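Local coordinates for adherence and virulence protein A (Streptococcus pneumoniae, PDB 6PON), which probably mediates attachment of the pneumococcus to host fibronectin, contributes to adherence and virulence, and belongs to the NFACT family, at residues Ser17-Gly22 with His46-Ser51; Ser73-Val78 with Ser127-Val132. All blocks are in the same frame, centred on the assembly; numbering follows the deposited sequence.

Interaction 1 of 2, residues Ser17-Gly22 with His46-Ser51; sequences SELVNG and HRLLLS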
ATOM      1  N   SER B  17      -3.011 -33.074   3.972  1.00 27.83           N
ATOM      2  CA  SER B  17      -2.711 -33.833   2.769  1.00 29.78           C
ATOM      3  C   SER B  17      -1.805 -35.029   3.051  1.00 30.71           C
ATOM      4  O   SER B  17      -1.757 -35.960   2.239  1.00 29.18           O
ATOM      5  CB  SER B  17      -2.096 -32.915   1.700  1.00 28.97           C
ATOM      6  OG  SER B  17      -0.683 -32.882   1.766  1.00 37.28           O
ATOM      7  N   GLU B  18      -1.094 -35.048   4.171  1.00 32.68           N
ATOM      8  CA  GLU B  18      -0.291 -36.234   4.437  1.00 31.86           C
ATOM      9  C   GLU B  18      -1.046 -37.301   5.210  1.00 30.99           C
ATOM     10  O   GLU B  18      -0.697 -38.480   5.103  1.00 33.19           O
ATOM     11  CB  GLU B  18       0.990 -35.874   5.184  1.00 30.47           C
ATOM     12  CG  GLU B  18       1.972 -35.134   4.313  1.00 39.60           C
ATOM     13  CD  GLU B  18       3.083 -36.035   3.801  1.00 41.21           C
ATOM     14  OE1 GLU B  18       3.266 -36.086   2.570  1.00 44.63           O
ATOM     15  OE2 GLU B  18       3.779 -36.686   4.601  1.00 45.89           O
ATOM     16  N   LEU B  19      -2.101 -36.937   5.916  1.00 25.03           N
ATOM     17  CA  LEU B  19      -2.664 -37.815   6.920  1.00 27.72           C
ATOM     18  C   LEU B  19      -4.113 -38.207   6.685  1.00 27.02           C
ATOM     19  O   LEU B  19      -4.504 -39.299   7.110  1.00 24.08           O
ATOM     20  CB  LEU B  19      -2.536 -37.166   8.304  1.00 23.81           C
ATOM     21  CG  LEU B  19      -1.095 -36.960   8.761  1.00 25.65           C
ATOM     22  CD1 LEU B  19      -1.051 -36.400  10.177  1.00 19.40           C
ATOM     23  CD2 LEU B  19      -0.323 -38.265   8.666  1.00 21.78           C
ATOM     24  N   VAL B  20      -4.917 -37.358   6.036  1.00 24.69           N
ATOM     25  CA  VAL B  20      -6.343 -37.641   5.935  1.00 29.14           C
ATOM     26  C   VAL B  20      -6.526 -38.981   5.234  1.00 27.64           C
ATOM     27  O   VAL B  20      -5.792 -39.320   4.299  1.00 25.37           O
ATOM     28  CB  VAL B  20      -7.084 -36.485   5.233  1.00 30.18           C
ATOM     29  CG1 VAL B  20      -8.510 -36.863   4.852  1.00 22.16           C
ATOM     30  CG2 VAL B  20      -7.156 -35.293   6.148  1.00 27.71           C
ATOM     31  N   ASN B  21      -7.467 -39.779   5.743  1.00 23.98           N
ATOM     32  CA  ASN B  21      -7.753 -41.143   5.313  1.00 28.80           C
ATOM     33  C   ASN B  21      -6.650 -42.113   5.692  1.00 29.58           C
ATOM     34  O   ASN B  21      -6.670 -43.270   5.245  1.00 25.38           O
ATOM     35  CB  ASN B  21      -8.024 -41.239   3.810  1.00 29.92           C
ATOM     36  CG  ASN B  21      -9.312 -40.572   3.428  1.00 38.81           C
ATOM     37  OD1 ASN B  21     -10.356 -40.816   4.040  1.00 43.22           O
ATOM     38  ND2 ASN B  21      -9.252 -39.704   2.429  1.00 39.49           N
ATOM     39  N   GLY B  22      -5.689 -41.678   6.503  1.00 27.18           N
ATOM     40  CA  GLY B  22      -4.759 -42.597   7.108  1.00 24.92           C
ATOM     41  C   GLY B  22      -5.398 -43.370   8.244  1.00 25.75           C
ATOM     42  O   GLY B  22      -6.555 -43.158   8.618  1.00 26.39           O
ATOM     43  N   HIS B  46       3.880 -42.468   9.328  1.00 34.38           N
ATOM     44  CA  HIS B  46       4.073 -41.094   9.780  1.00 28.92           C
ATOM     45  C   HIS B  46       3.972 -41.031  11.298  1.00 30.14           C
ATOM     46  O   HIS B  46       3.291 -41.843  11.936  1.00 28.66           O
ATOM     47  CB  HIS B  46       3.042 -40.127   9.178  1.00 26.38           C
ATOM     48  CG  HIS B  46       3.024 -40.099   7.682  1.00 28.91           C
ATOM     49  ND1 HIS B  46       3.946 -39.391   6.940  1.00 32.57           N
ATOM     50  CD2 HIS B  46       2.176 -40.664   6.791  1.00 30.63           C
ATOM     51  CE1 HIS B  46       3.676 -39.539   5.654  1.00 37.47           C
ATOM     52  NE2 HIS B  46       2.609 -40.309   5.536  1.00 35.97           N
ATOM     53  N   ARG B  47       4.630 -40.027  11.869  1.00 28.64           N
ATOM     54  CA  ARG B  47       4.691 -39.844  13.312  1.00 26.76           C
ATOM     55  C   ARG B  47       4.193 -38.439  13.654  1.00 30.65           C
ATOM     56  O   ARG B  47       4.877 -37.447  13.368  1.00 29.08           O
ATOM     57  CB  ARG B  47       6.118 -40.086  13.807  1.00 23.36           C
ATOM     58  CG  ARG B  47       6.246 -40.343  15.286  1.00 28.52           C
ATOM     59  CD  ARG B  47       7.613 -40.941  15.640  1.00 37.69           C
ATOM     60  NE  ARG B  47       7.763 -42.308  15.148  1.00 51.02           N
ATOM     61  CZ  ARG B  47       8.738 -43.136  15.513  1.00 51.63           C
ATOM     62  NH1 ARG B  47       9.663 -42.741  16.379  1.00 45.15           N
ATOM     63  NH2 ARG B  47       8.786 -44.366  15.013  1.00 45.44           N
ATOM     64  N   LEU B  48       3.002 -38.361  14.268  1.00 23.60           N
ATOM     65  CA  LEU B  48       2.338 -37.102  14.605  1.00 21.68           C
ATOM     66  C   LEU B  48       2.568 -36.766  16.071  1.00 24.31           C
ATOM     67  O   LEU B  48       2.201 -37.552  16.953  1.00 22.98           O
ATOM     68  CB  LEU B  48       0.833 -37.180  14.346  1.00 20.88           C
ATOM     69  CG  LEU B  48       0.038 -35.879  14.576  1.00 26.90           C
ATOM     70  CD1 LEU B  48       0.601 -34.748  13.698  1.00 19.66           C
ATOM     71  CD2 LEU B  48      -1.493 -36.028  14.349  1.00 15.97           C
ATOM     72  N   LEU B  49       3.133 -35.593  16.336  1.00 21.21           N
ATOM     73  CA  LEU B  49       3.352 -35.137  17.699  1.00 20.44           C
ATOM     74  C   LEU B  49       2.337 -34.055  18.042  1.00 22.75           C
ATOM     75  O   LEU B  49       2.166 -33.090  17.290  1.00 20.05           O
ATOM     76  CB  LEU B  49       4.777 -34.609  17.889  1.00 19.44           C
ATOM     77  CG  LEU B  49       5.062 -33.774  19.152  1.00 22.40           C
ATOM     78  CD1 LEU B  49       4.832 -34.592  20.413  1.00 20.21           C
ATOM     79  CD2 LEU B  49       6.489 -33.175  19.150  1.00 18.81           C
ATOM     80  N   LEU B  50       1.670 -34.217  19.175  1.00 21.02           N
ATOM     81  CA  LEU B  50       0.872 -33.156  19.770  1.00 19.42           C
ATOM     82  C   LEU B  50       1.419 -32.877  21.159  1.00 19.60           C
ATOM     83  O   LEU B  50       1.586 -33.794  21.969  1.00 19.25           O
ATOM     84  CB  LEU B  50      -0.603 -33.538  19.851  1.00 21.88           C
ATOM     85  CG  LEU B  50      -1.334 -33.932  18.574  1.00 21.69           C
ATOM     86  CD1 LEU B  50      -1.020 -35.376  18.196  1.00 19.32           C
ATOM     87  CD2 LEU B  50      -2.826 -33.731  18.795  1.00 18.67           C
ATOM     88  N   SER B  51       1.709 -31.622  21.436  1.00 20.29           N
ATOM     89  CA  SER B  51       2.366 -31.283  22.682  1.00 24.54           C
ATOM     90  C   SER B  51       1.549 -30.216  23.390  1.00 23.21           C
ATOM     91  O   SER B  51       1.254 -29.164  22.812  1.00 23.67           O
ATOM     92  CB  SER B  51       3.805 -30.817  22.425  1.00 21.76           C
ATOM     93  OG  SER B  51       4.389 -30.339  23.611  1.00 24.81           O
TER

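Interaction 2 of 2, residues Ser73-Val78 with Ser127-Val132; sequences STFIMV and SNILLV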
ATOM      1  N   SER B  73      -0.707 -44.815  30.624  1.00 26.37           N
ATOM      2  CA  SER B  73      -1.513 -44.155  31.632  1.00 25.86           C
ATOM      3  C   SER B  73      -2.987 -44.455  31.398  1.00 25.65           C
ATOM      4  O   SER B  73      -3.388 -44.941  30.342  1.00 23.56           O
ATOM      5  CB  SER B  73      -1.296 -42.646  31.589  1.00 23.34           C
ATOM      6  OG  SER B  73      -1.648 -42.128  30.310  1.00 23.20           O
ATOM      7  N   THR B  74      -3.808 -44.114  32.397  1.00 24.18           N
ATOM      8  CA  THR B  74      -5.253 -44.109  32.185  1.00 24.29           C
ATOM      9  C   THR B  74      -5.616 -43.296  30.941  1.00 23.43           C
ATOM     10  O   THR B  74      -6.443 -43.723  30.127  1.00 21.41           O
ATOM     11  CB  THR B  74      -5.960 -43.551  33.431  1.00 28.57           C
ATOM     12  OG1 THR B  74      -5.740 -44.419  34.548  1.00 29.90           O
ATOM     13  CG2 THR B  74      -7.466 -43.417  33.205  1.00 26.13           C
ATOM     14  N   PHE B  75      -4.988 -42.125  30.774  1.00 21.79           N
ATOM     15  CA  PHE B  75      -5.271 -41.281  29.618  1.00 21.45           C
ATOM     16  C   PHE B  75      -5.097 -42.050  28.321  1.00 20.26           C
ATOM     17  O   PHE B  75      -5.935 -41.959  27.421  1.00 19.75           O
ATOM     18  CB  PHE B  75      -4.357 -40.055  29.642  1.00 25.59           C
ATOM     19  CG  PHE B  75      -4.381 -39.219  28.367  1.00 27.14           C
ATOM     20  CD1 PHE B  75      -5.426 -38.325  28.115  1.00 22.68           C
ATOM     21  CD2 PHE B  75      -3.330 -39.282  27.462  1.00 20.94           C
ATOM     22  CE1 PHE B  75      -5.437 -37.535  26.983  1.00 21.29           C
ATOM     23  CE2 PHE B  75      -3.334 -38.501  26.327  1.00 20.90           C
ATOM     24  CZ  PHE B  75      -4.398 -37.614  26.084  1.00 21.70           C
ATOM     25  N   ILE B  76      -4.026 -42.838  28.222  1.00 22.54           N
ATOM     26  CA  ILE B  76      -3.674 -43.457  26.953  1.00 21.72           C
ATOM     27  C   ILE B  76      -4.609 -44.610  26.630  1.00 23.24           C
ATOM     28  O   ILE B  76      -5.020 -44.787  25.472  1.00 20.09           O
ATOM     29  CB  ILE B  76      -2.206 -43.907  26.977  1.00 23.29           C
ATOM     30  CG1 ILE B  76      -1.294 -42.679  26.942  1.00 21.08           C
ATOM     31  CG2 ILE B  76      -1.912 -44.802  25.775  1.00 23.88           C
ATOM     32  CD1 ILE B  76      -1.286 -42.003  25.592  1.00 21.56           C
ATOM     33  N   MET B  77      -4.962 -45.414  27.639  1.00 22.61           N
ATOM     34  CA  MET B  77      -5.855 -46.546  27.404  1.00 22.17           C
ATOM     35  C   MET B  77      -7.219 -46.080  26.922  1.00 22.31           C
ATOM     36  O   MET B  77      -7.838 -46.739  26.080  1.00 23.12           O
ATOM     37  CB  MET B  77      -6.015 -47.387  28.676  1.00 22.71           C
ATOM     38  CG  MET B  77      -4.716 -47.662  29.412  1.00 28.48           C
ATOM     39  SD  MET B  77      -4.904 -48.690  30.883  1.00 34.63           S
ATOM     40  CE  MET B  77      -4.416 -50.191  30.093  1.00 33.07           C
ATOM     41  N   VAL B  78      -7.717 -44.962  27.461  1.00 21.26           N
ATOM     42  CA  VAL B  78      -8.963 -44.389  26.950  1.00 24.87           C
ATOM     43  C   VAL B  78      -8.787 -43.923  25.506  1.00 20.16           C
ATOM     44  O   VAL B  78      -9.658 -44.143  24.662  1.00 22.96           O
ATOM     45  CB  VAL B  78      -9.463 -43.246  27.861  1.00 26.29           C
ATOM     46  CG1 VAL B  78     -10.749 -42.621  27.299  1.00 23.10           C
ATOM     47  CG2 VAL B  78      -9.712 -43.754  29.263  1.00 18.75           C
ATOM     48  N   SER B 127      -2.605 -24.822  27.602  1.00 29.66           N
ATOM     49  CA  SER B 127      -2.581 -25.809  26.532  1.00 24.63           C
ATOM     50  C   SER B 127      -3.066 -27.146  27.059  1.00 27.53           C
ATOM     51  O   SER B 127      -2.874 -27.474  28.235  1.00 22.80           O
ATOM     52  CB  SER B 127      -1.178 -25.962  25.958  1.00 26.10           C
ATOM     53  OG  SER B 127      -0.694 -24.720  25.486  1.00 29.43           O
ATOM     54  N   ASN B 128      -3.734 -27.900  26.183  1.00 25.10           N
ATOM     55  CA  ASN B 128      -4.327 -29.169  26.570  1.00 19.68           C
ATOM     56  C   ASN B 128      -4.646 -29.999  25.330  1.00 21.42           C
ATOM     57  O   ASN B 128      -4.705 -29.487  24.208  1.00 19.76           O
ATOM     58  CB  ASN B 128      -5.584 -28.956  27.417  1.00 23.06           C
ATOM     59  CG  ASN B 128      -5.704 -29.968  28.542  1.00 23.74           C
ATOM     60  OD1 ASN B 128      -5.323 -31.136  28.400  1.00 22.02           O
ATOM     61  ND2 ASN B 128      -6.215 -29.517  29.676  1.00 23.08           N
ATOM     62  N   ILE B 129      -4.831 -31.301  25.556  1.00 22.69           N
ATOM     63  CA  ILE B 129      -5.137 -32.269  24.510  1.00 21.23           C
ATOM     64  C   ILE B 129      -6.317 -33.089  25.000  1.00 19.77           C
ATOM     65  O   ILE B 129      -6.286 -33.621  26.115  1.00 20.01           O
ATOM     66  CB  ILE B 129      -3.935 -33.179  24.183  1.00 20.55           C
ATOM     67  CG1 ILE B 129      -2.744 -32.355  23.677  1.00 20.10           C
ATOM     68  CG2 ILE B 129      -4.309 -34.234  23.146  1.00 17.43           C
ATOM     69  CD1 ILE B 129      -1.448 -33.180  23.524  1.00 20.20           C
ATOM     70  N   LEU B 130      -7.365 -33.162  24.181  1.00 17.98           N
ATOM     71  CA  LEU B 130      -8.646 -33.694  24.605  1.00 17.24           C
ATOM     72  C   LEU B 130      -9.188 -34.602  23.518  1.00 19.15           C
ATOM     73  O   LEU B 130      -9.018 -34.329  22.325  1.00 20.82           O
ATOM     74  CB  LEU B 130      -9.661 -32.565  24.899  1.00 18.04           C
ATOM     75  CG  LEU B 130      -9.181 -31.350  25.724  1.00 23.54           C
ATOM     76  CD1 LEU B 130      -8.624 -30.205  24.834  1.00 22.24           C
ATOM     77  CD2 LEU B 130     -10.257 -30.831  26.681  1.00 21.29           C
ATOM     78  N   LEU B 131      -9.817 -35.691  23.938  1.00 17.31           N
ATOM     79  CA  LEU B 131     -10.583 -36.565  23.063  1.00 21.06           C
ATOM     80  C   LEU B 131     -12.053 -36.409  23.433  1.00 23.03           C
ATOM     81  O   LEU B 131     -12.420 -36.511  24.605  1.00 21.06           O
ATOM     82  CB  LEU B 131     -10.140 -38.026  23.207  1.00 19.87           C
ATOM     83  CG  LEU B 131     -10.803 -38.986  22.211  1.00 22.98           C
ATOM     84  CD1 LEU B 131     -10.283 -38.794  20.762  1.00 15.73           C
ATOM     85  CD2 LEU B 131     -10.673 -40.424  22.664  1.00 21.88           C
ATOM     86  N   VAL B 132     -12.885 -36.112  22.452  1.00 20.09           N
ATOM     87  CA  VAL B 132     -14.273 -35.770  22.712  1.00 20.88           C
ATOM     88  C   VAL B 132     -15.138 -36.681  21.869  1.00 20.97           C
ATOM     89  O   VAL B 132     -14.877 -36.848  20.673  1.00 23.86           O
ATOM     90  CB  VAL B 132     -14.561 -34.292  22.392  1.00 21.96           C
ATOM     91  CG1 VAL B 132     -16.037 -33.998  22.547  1.00 21.93           C
ATOM     92  CG2 VAL B 132     -13.743 -33.411  23.290  1.00 21.93           C
TER

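Interaction 1 of 2, residues Ser17-Gly22 with His46-Ser51
Glu-18 and His-46 both hold CG anti to the backbone carbonyl carbon (chi1 -71° and -58°), and Glu-18 then bends at chi2. This carries its carboxylate to the His-46 ring. OE2 of Glu-18 comes to 3.0 Å from CE1 of His-46, while ND1 of the same ring is 3.6 Å from that oxygen. The carboxylate and ring planes are 76° apart, and the two side chains meet nearly at right angles. The closest approach is oxygen to ring carbon, oblique to the ring, and no hydrogen bond forms across the segments.

Leu-19 supplies the apolar half. Its CD2 methyl approaches the ring obliquely and lies 3.9 Å from CB of His-46. The other methyl, CD1, packs 4.2 Å from CD2 of Leu-48. Leu-19 also touches Ile-39 and Leu-61, so its side chain meets three strands of one sheet.

The helix ends here. Leu-19 begins a type II beta turn that closes at Gly-22, whose N bonds to O of Leu-19 at 2.7 Å. Asn-21 takes a positive phi in the third position of this turn. Ser-41 OG makes weak hydrogen bonds to the carbonyl oxygens of both Glu-18 and Leu-19. Asn-21 and Gly-22 go on to pair with the backbone of Ile-88.

The contact joins the C-terminal end of helix 5-19 to strand 44-51 of the four-stranded antiparallel sheet. Helix-on-sheet packing of this kind is consistent with the beta-rich N-terminal domain of NFACT proteins.

Interaction 2 of 2, residues Ser73-Val78 with Ser127-Val132
Phe-75 reaches from the first turn of helix 74-83 to Ile-129 on strand 128-133. The motif is a helix packed against an antiparallel sheet, here one of five strands.

CB of Phe-75 starts on the helix, with CG anti to the backbone N (chi1 170°). The ring extends toward the strand from there. CD1 is still 5.2 Å from O of Ile-129. CE1 closes to 4.1 Å from that same carbonyl oxygen, which lies oblique to the ring. CZ, at the tip, meets the side chain instead and sits 4.5 Å from CG2 of Ile-129. The ring therefore touches both backbone and side chain of one residue. It also packs on Glu-141 of the neighbouring strand 139-142 and on Ile-143 just after it.

One turn further along, O of Val-78 is 4.3 Å from CD2 of Leu-131. Leu-131 and Ile-129 both start toward the helix, while Leu-130 between them starts away. Leu-131 also touches Leu-79, Tyr-82 and Leu-83 on the same helix.

Each segment is braced near its start. Ser-73 is the N-cap, and its OG accepts from N of Ile-76 at 3.2 Å. The same hydroxyl is hydrogen-bonded to Gln-29. On the strand, N of Ile-129 donates to OD1 of Asn-128 at 2.9 Å, on a lone pair in the carbonyl plane, with a C=O...N angle of 103°.

Both segments of interaction 1 precede those of interaction 2 in the chain. The centres of the two contacts are about 17 Å apart, on the same side of the chain's centre. Each sets a helix on an antiparallel sheet, but the sheets differ. Interaction 1 uses helix 5-19 and the four-stranded sheet. Interaction 2 uses helix 74-83 and the five-stranded sheet. They touch where CD1 of Ile-129 packs 3.5 Å from O of Leu-50, so a side chain of strand 128-133 meets the backbone of strand 44-51. This touch joins the two helix-on-sheet contacts, consistent with the two sheets forming one domain of the NFACT type.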